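Local coordinates for protein uronate isomerase (Caulobacter crescentus, PDB 2Q01) that interconverts D-glucuronate with D-fructuronate, and D-galacturonate with D-tagaturonate, as an isomerase of carbohydrate metabolism, at residues B[70-73]-B[74-78]. Residues are numbered along the deposited sequence; the frame is centred on the assembly and turned at random.
With K (potassium ion), chain D.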
loop_
_atom_site.group_PDB
_atom_site.type_symbol
_atom_site.label_atom_id
_atom_site.label_comp_id
_atom_site.label_asym_id
_atom_site.label_seq_id
_atom_site.Cartn_x
_atom_site.Cartn_y
_atom_site.Cartn_z
ATOM N N PHE B 70 8.172 25.788 3.475
ATOM C CA PHE B 70 7.232 26.725 2.856
ATOM C C PHE B 70 6.024 26.094 2.140
ATOM O O PHE B 70 5.006 26.754 1.975
ATOM C CB PHE B 70 7.903 27.875 2.067
ATOM C CG PHE B 70 8.735 27.452 0.878
ATOM C CD1 PHE B 70 10.117 27.610 0.907
ATOM C CD2 PHE B 70 8.143 26.985 -0.296
ATOM C CE1 PHE B 70 10.903 27.260 -0.190
ATOM C CE2 PHE B 70 8.921 26.626 -1.399
ATOM C CZ PHE B 70 10.300 26.768 -1.347
ATOM N N ARG B 71 6.150 24.835 1.733
ATOM C CA ARG B 71 4.999 24.069 1.267
ATOM C C ARG B 71 3.836 24.167 2.249
ATOM O O ARG B 71 2.769 24.686 1.917
ATOM C CB ARG B 71 5.383 22.603 1.052
ATOM C CG ARG B 71 5.766 22.266 -0.380
ATOM C CD ARG B 71 6.137 20.799 -0.521
ATOM N NE ARG B 71 5.072 19.918 -0.050
ATOM C CZ ARG B 71 4.185 19.326 -0.844
ATOM N NH1 ARG B 71 3.249 18.541 -0.328
ATOM N NH2 ARG B 71 4.233 19.520 -2.155
ATOM N N MET B 72 4.050 23.664 3.460
ATOM C CA MET B 72 3.024 23.679 4.506
ATOM C C MET B 72 2.417 25.054 4.694
ATOM O O MET B 72 1.202 25.188 4.810
ATOM C CB MET B 72 3.585 23.235 5.864
ATOM C CG MET B 72 3.372 21.780 6.257
ATOM S SD MET B 72 1.691 21.150 6.457
ATOM C CE MET B 72 0.755 22.580 6.935
ATOM N N LEU B 73 3.270 26.072 4.745
ATOM C CA LEU B 73 2.793 27.429 4.933
ATOM C C LEU B 73 1.991 27.890 3.720
ATOM O O LEU B 73 0.868 28.366 3.884
ATOM C CB LEU B 73 3.935 28.384 5.300
ATOM C CG LEU B 73 4.272 28.396 6.799
ATOM C CD1 LEU B 73 5.441 27.496 7.113
ATOM C CD2 LEU B 73 4.587 29.795 7.267
ATOM N N TYR B 74 2.528 27.679 2.513
ATOM C CA TYR B 74 1.805 27.990 1.268
ATOM C C TYR B 74 0.481 27.244 1.187
ATOM O O TYR B 74 -0.514 27.765 0.678
ATOM C CB TYR B 74 2.643 27.667 0.033
ATOM C CG TYR B 74 1.993 28.059 -1.275
ATOM C CD1 TYR B 74 1.864 29.396 -1.636
ATOM C CD2 TYR B 74 1.512 27.094 -2.153
ATOM C CE1 TYR B 74 1.277 29.763 -2.836
ATOM C CE2 TYR B 74 0.924 27.451 -3.357
ATOM C CZ TYR B 74 0.812 28.786 -3.692
ATOM O OH TYR B 74 0.229 29.149 -4.882
ATOM N N SER B 75 0.487 26.029 1.718
ATOM C CA SER B 75 -0.695 25.193 1.786
ATOM C C SER B 75 -1.777 25.741 2.704
ATOM O O SER B 75 -2.923 25.289 2.639
ATOM C CB SER B 75 -0.316 23.772 2.218
ATOM O OG SER B 75 -0.405 23.602 3.625
ATOM N N GLN B 76 -1.421 26.693 3.561
ATOM C CA GLN B 76 -2.349 27.196 4.565
ATOM C C GLN B 76 -2.700 28.675 4.378
ATOM O O GLN B 76 -3.337 29.283 5.242
ATOM C CB GLN B 76 -1.804 26.914 5.966
ATOM C CG GLN B 76 -1.952 25.457 6.395
ATOM C CD GLN B 76 -3.324 25.147 6.984
ATOM O OE1 GLN B 76 -3.902 25.956 7.716
ATOM N NE2 GLN B 76 -3.843 23.970 6.675
ATOM N N GLY B 77 -2.291 29.242 3.245
ATOM C CA GLY B 77 -2.675 30.606 2.878
ATOM C C GLY B 77 -1.569 31.646 2.923
ATOM O O GLY B 77 -1.817 32.829 2.675
ATOM N N VAL B 78 -0.352 31.212 3.237
ATOM C CA VAL B 78 0.791 32.119 3.332
ATOM C C VAL B 78 1.412 32.314 1.945
ATOM O O VAL B 78 1.586 31.347 1.205
ATOM C CB VAL B 78 1.855 31.592 4.343
ATOM C CG1 VAL B 78 2.983 32.596 4.536
ATOM C CG2 VAL B 78 1.215 31.267 5.685
HETATM K K K D . -4.282 22.710 1.967
HETATM O O HOH W 1 -5.957 24.353 3.153
#
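Tyr74 N donates to Phe70 O at 2.7 Å, in a nearly straight bond that continues the helix 67-74. With CG anti to the backbone N (chi1 -176°), the Tyr74 ring swings away, and CB stays against Phe70 O. The Tyr74 side chain packs on Leu80 and on Pro379 of the second subunit. Ser75 N bonds to Arg71 O, and its hydroxyl turns back along the chain. OG donates to Met72 O in a short bond of 2.5 Å. The bent Met72 chain brings CE to 3.7 Å from the same OG. With an alanine in place of Ser75, Met72 O would lose its hydroxyl donor, which would probably leave that oxygen less well held and a small gap beside the Met72 methyl. Ser75 O binds a potassium ion at 3.0 Å. Ala375, Tyr378, Leu381 and Asn411 of the second subunit complete the site with a water, so the ion bridges Ser75 and that subunit. Gln76 N donates to Leu73 O at 2.9 Å. The Gln76 CG lies alongside Met72 CE, while the amide reaches Asn411 of the second subunit. The chain then closes in a Schellman motif. Gly77 reverses it with a positive phi of 110°, and Gly77 N makes the inner bond, a weak one, to Tyr74 O. Val78 N makes the outer bond, to Leu73 O at 3.2 Å. Gln76 N and Val78 N approach this oxygen from opposite faces of its carbonyl plane, neither of them in the plane. The Val78 and Leu73 side chains run side by side, CB to CB at 3.9 Å. Val78 packs on Val102 and Leu73 on Phe103, both of helix 96-105.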